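Local atomic coordinates of glutathione peroxidase-like protein (PDB entry 2VUP), a protein that probably reduces hydroperoxides with electrons from tryparedoxin, as a trypanosomal member of the glutathione peroxidase family. Residues L34-K39 and G98-I103; E105-C108 and K112-F115; G65-A70 and W150-F155. All blocks are in the same frame, centred on the assembly; numbering follows the deposited sequence.

Interaction 1 (L34-K39 and G98-I103). Unlike the reference sequence in segment 98-103: Asn99 (reference Thr).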
loop_
_atom_site.group_PDB
_atom_site.type_symbol
_atom_site.label_atom_id
_atom_site.label_comp_id
_atom_site.label_asym_id
_atom_site.label_seq_id
_atom_site.Cartn_x
_atom_site.Cartn_y
_atom_site.Cartn_z
ATOM N N LEU A 34 9.107 -6.934 5.962
ATOM C CA LEU A 34 8.616 -8.158 6.566
ATOM C C LEU A 34 7.146 -8.346 6.235
ATOM O O LEU A 34 6.369 -7.392 6.275
ATOM C CB LEU A 34 8.769 -8.098 8.086
ATOM C CG LEU A 34 10.149 -8.112 8.733
ATOM C CD1 LEU A 34 9.989 -7.949 10.248
ATOM C CD2 LEU A 34 10.922 -9.396 8.402
ATOM N N ASP A 35 6.769 -9.582 5.914
ATOM C CA ASP A 35 5.367 -9.924 5.751
ATOM C C ASP A 35 4.710 -10.121 7.115
ATOM O O ASP A 35 5.384 -10.071 8.152
ATOM C CB ASP A 35 5.188 -11.142 4.833
ATOM C CG ASP A 35 5.699 -12.437 5.443
ATOM O OD1 ASP A 35 6.018 -12.476 6.652
ATOM O OD2 ASP A 35 5.766 -13.439 4.696
ATOM N N ALA A 36 3.398 -10.338 7.110
ATOM C CA ALA A 36 2.626 -10.471 8.347
ATOM C C ALA A 36 3.066 -11.661 9.206
ATOM O O ALA A 36 2.758 -11.721 10.394
ATOM C CB ALA A 36 1.129 -10.546 8.036
ATOM N N ASP A 37 3.798 -12.594 8.600
ATOM C CA ASP A 37 4.381 -13.737 9.306
ATOM C C ASP A 37 5.785 -13.465 9.844
ATOM O O ASP A 37 6.438 -14.371 10.368
ATOM C CB ASP A 37 4.413 -14.967 8.388
ATOM C CG ASP A 37 3.049 -15.606 8.228
ATOM O OD1 ASP A 37 2.317 -15.723 9.235
ATOM O OD2 ASP A 37 2.704 -15.986 7.094
ATOM N N HIS A 38 6.234 -12.217 9.719
ATOM C CA HIS A 38 7.546 -11.757 10.217
ATOM C C HIS A 38 8.758 -12.454 9.579
ATOM O O HIS A 38 9.827 -12.533 10.176
ATOM C CB HIS A 38 7.608 -11.770 11.756
ATOM C CG HIS A 38 6.549 -10.932 12.398
ATOM N ND1 HIS A 38 5.505 -11.469 13.118
ATOM C CD2 HIS A 38 6.342 -9.594 12.377
ATOM C CE1 HIS A 38 4.712 -10.500 13.533
ATOM N NE2 HIS A 38 5.195 -9.352 13.094
ATOM N N LYS A 39 8.571 -12.966 8.368
ATOM C CA LYS A 39 9.696 -13.357 7.517
ATOM C C LYS A 39 9.884 -12.314 6.411
ATOM O O LYS A 39 8.927 -11.613 6.055
ATOM C CB LYS A 39 9.503 -14.763 6.925
ATOM C CG LYS A 39 8.159 -15.006 6.261
ATOM C CD LYS A 39 8.081 -16.390 5.619
ATOM C CE LYS A 39 6.636 -16.817 5.419
ATOM N NZ LYS A 39 5.890 -16.032 4.405
ATOM N N GLY A 98 -4.745 -4.734 16.792
ATOM C CA GLY A 98 -4.516 -6.178 16.771
ATOM C C GLY A 98 -3.164 -6.579 16.211
ATOM O O GLY A 98 -2.488 -5.772 15.547
ATOM N N ASN A 99 -2.762 -7.820 16.488
ATOM C CA ASN A 99 -1.528 -8.378 15.935
ATOM C C ASN A 99 -1.737 -8.821 14.491
ATOM O O ASN A 99 -2.872 -8.849 14.002
ATOM C CB ASN A 99 -0.976 -9.525 16.812
ATOM C CG ASN A 99 -1.905 -10.750 16.869
ATOM O OD1 ASN A 99 -2.736 -10.971 15.985
ATOM N ND2 ASN A 99 -1.756 -11.553 17.917
ATOM N N GLU A 100 -0.647 -9.172 13.814
ATOM C CA GLU A 100 -0.704 -9.527 12.395
ATOM C C GLU A 100 -1.623 -10.698 12.077
ATOM O O GLU A 100 -2.315 -10.663 11.057
ATOM C CB GLU A 100 0.698 -9.767 11.825
ATOM C CG GLU A 100 1.511 -8.484 11.623
ATOM C CD GLU A 100 2.277 -8.055 12.859
ATOM O OE1 GLU A 100 2.094 -8.666 13.932
ATOM O OE2 GLU A 100 3.079 -7.104 12.755
ATOM N N GLU A 101 -1.637 -11.721 12.935
ATOM C CA GLU A 101 -2.512 -12.895 12.759
ATOM C C GLU A 101 -3.994 -12.512 12.833
ATOM O O GLU A 101 -4.827 -13.027 12.078
ATOM C CB GLU A 101 -2.197 -13.972 13.807
ATOM C CG GLU A 101 -3.035 -15.248 13.673
ATOM C CD GLU A 101 -3.245 -15.967 14.997
ATOM O OE1 GLU A 101 -2.249 -16.225 15.710
ATOM O OE2 GLU A 101 -4.412 -16.282 15.319
ATOM N N GLU A 102 -4.320 -11.608 13.756
ATOM C CA GLU A 102 -5.688 -11.097 13.893
ATOM C C GLU A 102 -6.082 -10.272 12.670
ATOM O O GLU A 102 -7.205 -10.395 12.159
ATOM C CB GLU A 102 -5.833 -10.267 15.167
ATOM C CG GLU A 102 -5.969 -11.105 16.423
ATOM C CD GLU A 102 -5.564 -10.376 17.696
ATOM O OE1 GLU A 102 -4.938 -9.294 17.617
ATOM O OE2 GLU A 102 -5.863 -10.907 18.788
ATOM N N ILE A 103 -5.142 -9.449 12.195
ATOM C CA ILE A 103 -5.343 -8.646 10.990
ATOM C C ILE A 103 -5.537 -9.556 9.767
ATOM O O ILE A 103 -6.486 -9.379 9.001
ATOM C CB ILE A 103 -4.178 -7.638 10.763
ATOM C CG1 ILE A 103 -4.143 -6.587 11.879
ATOM C CG2 ILE A 103 -4.308 -6.951 9.407
ATOM C CD1 ILE A 103 -2.758 -6.010 12.144
#
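Glu100 lays the base of its side chain over the Ala36 peptide, its CB 3.2 Å from Ala36 O and 3.9 Å from the Ala36 methyl CB. The small alanine lets the first turn of helix 100-111 come this close. The glutamate then bends at its second torsion (chi2 87°), which swings the carboxylate round to the imidazole edge of His38. There His38 NE2 donates a weak hydrogen bond to Glu100 OE2, 3.1 Å long with a bent N-H...O angle of 145°. The carboxylate stands nearly upright against the ring, and Ala36 O lies over the rim of one imidazole face. Glu100 OE2 also accepts from the backbone N of Lys120, so the oxygen is held mainly by the Lys120 N-H, with His38 as a weaker second donor.

His38 ends a type I turn begun by Asp35 and has left-handed backbone angles, in the manner of a G1 bulge. Aspartate suits the start of such a turn: Asp35 OD1 receives Lys39 N at 3.1 Å from above the carboxylate plane, while Asp35 OD2 turns its syn lone pair to Lys39 NZ in a 2.6 Å salt bridge. On the other segment a capping box starts the helix. Glu102 N sits nearly in line with the side-chain C=O of Asn99, 2.8 Å from Asn99 OD1, and Asn99 N returns a bond to Glu102 OE1 (2.9 Å). The contact thus sets the loop before strand 51-56 against the N-terminal turn of helix 100-111, while the loop after that helix pairs with Leu34 and Ala36 through Ala119 and Ile117.

Interaction 2 (E105-C108 and K112-F115)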
loop_
_atom_site.group_PDB
_atom_site.type_symbol
_atom_site.label_atom_id
_atom_site.label_comp_id
_atom_site.label_asym_id
_atom_site.label_seq_id
_atom_site.Cartn_x
_atom_site.Cartn_y
_atom_site.Cartn_z
ATOM N N GLU A 105 -6.652 -12.564 9.629
ATOM C CA GLU A 105 -7.946 -13.239 9.701
ATOM C C GLU A 105 -9.111 -12.306 9.359
ATOM O O GLU A 105 -9.934 -12.630 8.503
ATOM C CB GLU A 105 -8.148 -13.900 11.071
ATOM C CG GLU A 105 -9.182 -15.032 11.064
ATOM C CD GLU A 105 -8.841 -16.143 10.071
ATOM O OE1 GLU A 105 -7.873 -16.901 10.316
ATOM O OE2 GLU A 105 -9.543 -16.254 9.043
ATOM N N PHE A 106 -9.162 -11.152 10.022
ATOM C CA PHE A 106 -10.189 -10.132 9.774
ATOM C C PHE A 106 -10.306 -9.790 8.285
ATOM O O PHE A 106 -11.402 -9.783 7.715
ATOM C CB PHE A 106 -9.872 -8.879 10.604
ATOM C CG PHE A 106 -10.685 -7.666 10.234
ATOM C CD1 PHE A 106 -11.948 -7.462 10.785
ATOM C CD2 PHE A 106 -10.177 -6.711 9.353
ATOM C CE1 PHE A 106 -12.702 -6.332 10.450
ATOM C CE2 PHE A 106 -10.920 -5.580 9.008
ATOM C CZ PHE A 106 -12.185 -5.391 9.557
ATOM N N VAL A 107 -9.157 -9.526 7.672
ATOM C CA VAL A 107 -9.056 -9.076 6.287
ATOM C C VAL A 107 -9.578 -10.115 5.283
ATOM O O VAL A 107 -10.244 -9.767 4.300
ATOM C CB VAL A 107 -7.591 -8.653 5.984
ATOM C CG1 VAL A 107 -7.309 -8.561 4.495
ATOM C CG2 VAL A 107 -7.285 -7.329 6.677
ATOM N N CYS A 108 -9.285 -11.384 5.547
ATOM C CA CYS A 108 -9.694 -12.471 4.661
ATOM C C CYS A 108 -11.162 -12.871 4.831
ATOM O O CYS A 108 -11.839 -13.159 3.845
ATOM C CB CYS A 108 -8.773 -13.675 4.843
ATOM S SG CYS A 108 -7.084 -13.346 4.289
ATOM N N LYS A 112 -12.358 -10.807 1.662
ATOM C CA LYS A 112 -11.824 -11.789 0.712
ATOM C C LYS A 112 -10.597 -11.245 -0.018
ATOM O O LYS A 112 -10.379 -11.525 -1.203
ATOM C CB LYS A 112 -12.908 -12.261 -0.281
ATOM C CG LYS A 112 -13.579 -13.592 0.074
ATOM C CD LYS A 112 -14.257 -13.568 1.438
ATOM C CE LYS A 112 -14.660 -14.969 1.878
ATOM N NZ LYS A 112 -14.667 -15.082 3.365
ATOM N N ALA A 113 -9.806 -10.457 0.708
ATOM C CA ALA A 113 -8.574 -9.891 0.178
ATOM C C ALA A 113 -7.490 -10.965 0.136
ATOM O O ALA A 113 -7.145 -11.566 1.159
ATOM C CB ALA A 113 -8.134 -8.695 1.013
ATOM N N GLU A 114 -6.976 -11.207 -1.063
ATOM C CA GLU A 114 -6.033 -12.289 -1.307
ATOM C C GLU A 114 -4.623 -11.743 -1.547
ATOM O O GLU A 114 -3.668 -12.512 -1.695
ATOM C CB GLU A 114 -6.498 -13.125 -2.507
ATOM C CG GLU A 114 -7.960 -13.585 -2.415
ATOM C CD GLU A 114 -8.500 -14.152 -3.725
ATOM O OE1 GLU A 114 -9.717 -14.023 -3.972
ATOM O OE2 GLU A 114 -7.716 -14.724 -4.510
ATOM N N PHE A 115 -4.506 -10.413 -1.579
ATOM C CA PHE A 115 -3.220 -9.751 -1.758
ATOM C C PHE A 115 -2.353 -9.829 -0.485
ATOM O O PHE A 115 -2.873 -10.067 0.606
ATOM C CB PHE A 115 -3.403 -8.307 -2.257
ATOM C CG PHE A 115 -4.360 -7.479 -1.434
ATOM C CD1 PHE A 115 -5.645 -7.217 -1.900
ATOM C CD2 PHE A 115 -3.967 -6.938 -0.207
ATOM C CE1 PHE A 115 -6.533 -6.446 -1.153
ATOM C CE2 PHE A 115 -4.844 -6.164 0.548
ATOM C CZ PHE A 115 -6.132 -5.921 0.077
#
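Val107 and Ala113 meet methyl to methyl across the C-terminal end of helix 100-111, part of the thioredoxin-like fold of the glutathione peroxidase family. The chain leaves the helix through Lys112, a residue with positive phi in the left-handed region. Because Val107 holds CG1 opposite its backbone N (chi1 163°), this branch reaches out to Ala113 CB at 3.6 Å. A beta-branched residue and a short one fill this buried inner side well, and Val107 also leans on Tyr67 of helix 63-77 and on Ile117. Phe115 carries the apolar line onward, with its ring set between helix 63-77 and strand 83-88.

Cys108 and Lys112 both direct their CB away from the opposite segment and are exposed. The lysine folds back all the same: the bend at its second torsion (59°) lays the chain beside the last helical turn, with Lys112 CD 3.4 Å from Cys108 O. Lys112 NZ makes a weak hydrogen bond of 3.5 Å to Cys108 O and another bond to Thr109 O. An ammonium group among helix-end carbonyls is probably favoured by the helix dipole, and lysine is long enough to supply one.

The backbone converges on the same acceptor. Lys112 N donates weakly to Cys108 O over 3.3 Å at a bent angle of 132°, and Lys112 CA adds a C-H...O contact of 3.4 Å to it. The sulfur Cys108 SG rests 3.6 Å from Ala113 O.

Interaction 3 (G65-A70 and W150-F155)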
loop_
_atom_site.group_PDB
_atom_site.type_symbol
_atom_site.label_atom_id
_atom_site.label_comp_id
_atom_site.label_asym_id
_atom_site.label_seq_id
_atom_site.Cartn_x
_atom_site.Cartn_y
_atom_site.Cartn_z
ATOM N N GLY A 65 -14.494 0.789 2.663
ATOM C CA GLY A 65 -14.247 1.339 1.336
ATOM C C GLY A 65 -12.819 1.091 0.884
ATOM O O GLY A 65 -12.565 0.872 -0.302
ATOM N N GLY A 66 -11.890 1.137 1.836
ATOM C CA GLY A 66 -10.470 0.926 1.553
ATOM C C GLY A 66 -10.188 -0.474 1.045
ATOM O O GLY A 66 -9.623 -0.647 -0.030
ATOM N N TYR A 67 -10.611 -1.475 1.811
ATOM C CA TYR A 67 -10.386 -2.869 1.416
ATOM C C TYR A 67 -11.174 -3.301 0.179
ATOM O O TYR A 67 -10.727 -4.179 -0.558
ATOM C CB TYR A 67 -10.615 -3.822 2.592
ATOM C CG TYR A 67 -9.389 -4.005 3.472
ATOM C CD1 TYR A 67 -8.289 -4.734 3.025
ATOM C CD2 TYR A 67 -9.328 -3.440 4.745
ATOM C CE1 TYR A 67 -7.159 -4.896 3.828
ATOM C CE2 TYR A 67 -8.201 -3.596 5.555
ATOM C CZ TYR A 67 -7.129 -4.324 5.092
ATOM O OH TYR A 67 -6.027 -4.493 5.890
ATOM N N GLU A 68 -12.331 -2.675 -0.052
ATOM C CA GLU A 68 -13.155 -2.972 -1.227
ATOM C C GLU A 68 -12.504 -2.453 -2.502
ATOM O O GLU A 68 -12.477 -3.149 -3.514
ATOM C CB GLU A 68 -14.575 -2.403 -1.076
ATOM C CG GLU A 68 -15.472 -3.226 -0.156
ATOM C CD GLU A 68 -16.810 -2.562 0.158
ATOM O OE1 GLU A 68 -17.623 -3.199 0.862
ATOM O OE2 GLU A 68 -17.050 -1.414 -0.285
ATOM N N THR A 69 -11.980 -1.231 -2.446
ATOM C CA THR A 69 -11.249 -0.659 -3.571
ATOM C C THR A 69 -9.979 -1.463 -3.867
ATOM O O THR A 69 -9.710 -1.801 -5.030
ATOM C CB THR A 69 -10.930 0.829 -3.335
ATOM O OG1 THR A 69 -12.140 1.593 -3.449
ATOM C CG2 THR A 69 -9.921 1.349 -4.347
ATOM N N ALA A 70 -9.215 -1.777 -2.819
ATOM C CA ALA A 70 -7.966 -2.538 -2.952
ATOM C C ALA A 70 -8.194 -3.907 -3.596
ATOM O O ALA A 70 -7.483 -4.284 -4.527
ATOM C CB ALA A 70 -7.285 -2.683 -1.603
ATOM N N TRP A 150 -3.477 9.867 7.130
ATOM C CA TRP A 150 -4.422 8.933 7.708
ATOM C C TRP A 150 -4.233 7.531 7.151
ATOM O O TRP A 150 -3.455 7.329 6.217
ATOM C CB TRP A 150 -5.863 9.419 7.459
ATOM C CG TRP A 150 -6.841 8.952 8.495
ATOM C CD1 TRP A 150 -7.868 8.082 8.309
ATOM C CD2 TRP A 150 -6.887 9.337 9.880
ATOM N NE1 TRP A 150 -8.546 7.891 9.480
ATOM C CE2 TRP A 150 -7.969 8.652 10.462
ATOM C CE3 TRP A 150 -6.119 10.194 10.679
ATOM C CZ2 TRP A 150 -8.308 8.791 11.813
ATOM C CZ3 TRP A 150 -6.449 10.330 12.022
ATOM C CH2 TRP A 150 -7.538 9.630 12.574
ATOM N N ASN A 151 -4.948 6.572 7.746
ATOM C CA ASN A 151 -5.091 5.222 7.209
ATOM C C ASN A 151 -5.623 5.279 5.776
ATOM O O ASN A 151 -6.401 6.180 5.438
ATOM C CB ASN A 151 -6.080 4.408 8.070
ATOM C CG ASN A 151 -5.827 4.544 9.566
ATOM O OD1 ASN A 151 -4.780 4.141 10.082
ATOM N ND2 ASN A 151 -6.799 5.097 10.275
ATOM N N PHE A 152 -5.203 4.316 4.951
ATOM C CA PHE A 152 -5.664 4.128 3.561
ATOM C C PHE A 152 -5.175 5.123 2.516
ATOM O O PHE A 152 -5.774 5.276 1.442
ATOM C CB PHE A 152 -7.169 3.815 3.472
ATOM C CG PHE A 152 -7.525 2.552 4.172
ATOM C CD1 PHE A 152 -7.375 1.325 3.529
ATOM C CD2 PHE A 152 -7.928 2.572 5.504
ATOM C CE1 PHE A 152 -7.661 0.138 4.196
ATOM C CE2 PHE A 152 -8.216 1.390 6.176
ATOM C CZ PHE A 152 -8.081 0.168 5.517
ATOM N N THR A 153 -4.074 5.786 2.842
ATOM C CA THR A 153 -3.281 6.471 1.845
ATOM C C THR A 153 -2.666 5.366 0.981
ATOM O O THR A 153 -2.333 4.284 1.491
ATOM C CB THR A 153 -2.202 7.339 2.517
ATOM O OG1 THR A 153 -2.819 8.192 3.497
ATOM C CG2 THR A 153 -1.439 8.190 1.494
ATOM N N SER A 154 -2.573 5.610 -0.326
ATOM C CA SER A 154 -1.922 4.664 -1.237
ATOM C C SER A 154 -0.936 5.331 -2.195
ATOM O O SER A 154 -1.102 6.497 -2.562
ATOM C CB SER A 154 -2.953 3.841 -2.005
ATOM O OG SER A 154 -3.874 4.671 -2.709
ATOM N N PHE A 155 0.100 4.589 -2.570
ATOM C CA PHE A 155 1.058 5.026 -3.577
ATOM C C PHE A 155 0.983 4.082 -4.763
ATOM O O PHE A 155 0.948 2.856 -4.589
ATOM C CB PHE A 155 2.486 5.028 -3.023
ATOM C CG PHE A 155 2.713 6.020 -1.929
ATOM C CD1 PHE A 155 3.185 7.295 -2.215
ATOM C CD2 PHE A 155 2.445 5.686 -0.601
ATOM C CE1 PHE A 155 3.401 8.220 -1.197
ATOM C CE2 PHE A 155 2.657 6.608 0.419
ATOM C CZ PHE A 155 3.137 7.874 0.125
#
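Phe152 leaves the turn toward helix 63-77, and chi1 at -62° holds its ring opposite its own carbonyl carbon, while Tyr67, with chi1 at -86°, swings its ring round to meet it. The two side chains cross at about a right angle in an offset edge-to-face pair: the edge of Phe152 is directed at the face of Tyr67, with ring centroids 5.6 Å apart and planes at 78°. The nearest atoms are Phe152 CZ and Tyr67 CE2, at 3.8 Å. Beside this pair, Phe152 CD1 comes within 3.7 Å of Gly66 CA. Glycine suits the spot because, lacking a side chain, it lets an aromatic ring rest directly on the helix backbone.

Trp150, Asn151 and Phe152 match the Trp-Asn-Phe signature of glutathione peroxidases, which in relatives lies beside the peroxidatic residue of a thioredoxin fold. Consistent with this, the side chain of Phe152 is about 4 Å from that of Cys60, the predicted active-site residue just before helix 63-77, and Asn151 touches both Cys60 and Gln95.

A type II turn from Trp150 to Thr153 presents the phenylalanine, which takes up the positive phi of the third turn position. Threonine closes the turn with its hydroxyl: Thr153 OG1 donates to Trp150 O over 2.9 Å. The same carbonyl accepts from Asn55 ND2. The Tyr67 ring also meets the Phe111 ring, the two planes not far from parallel.

Along the chain, interaction 1 closes before interaction 2 opens, and both draw on helix 100-111: its first turn in one, its exit in the other, with centres 12 Å apart. Interaction 3 joins helix 63-77 to the turn leading into strand 154-157; its segments bracket those of interaction 2 and alternate with those of interaction 1. Interactions 2 and 3 touch, with centres 14 Å apart: Val107 CG2 packs 3.2 Å from Tyr67 OH, and Phe115 CZ lies 3.8 Å from Ala70 CB. Interaction 1, its centre 18 Å from that of interaction 3, does not touch it. Packing thus runs from the predicted active site across helix 63-77 to helix 100-111, through which interaction 1 is tied in.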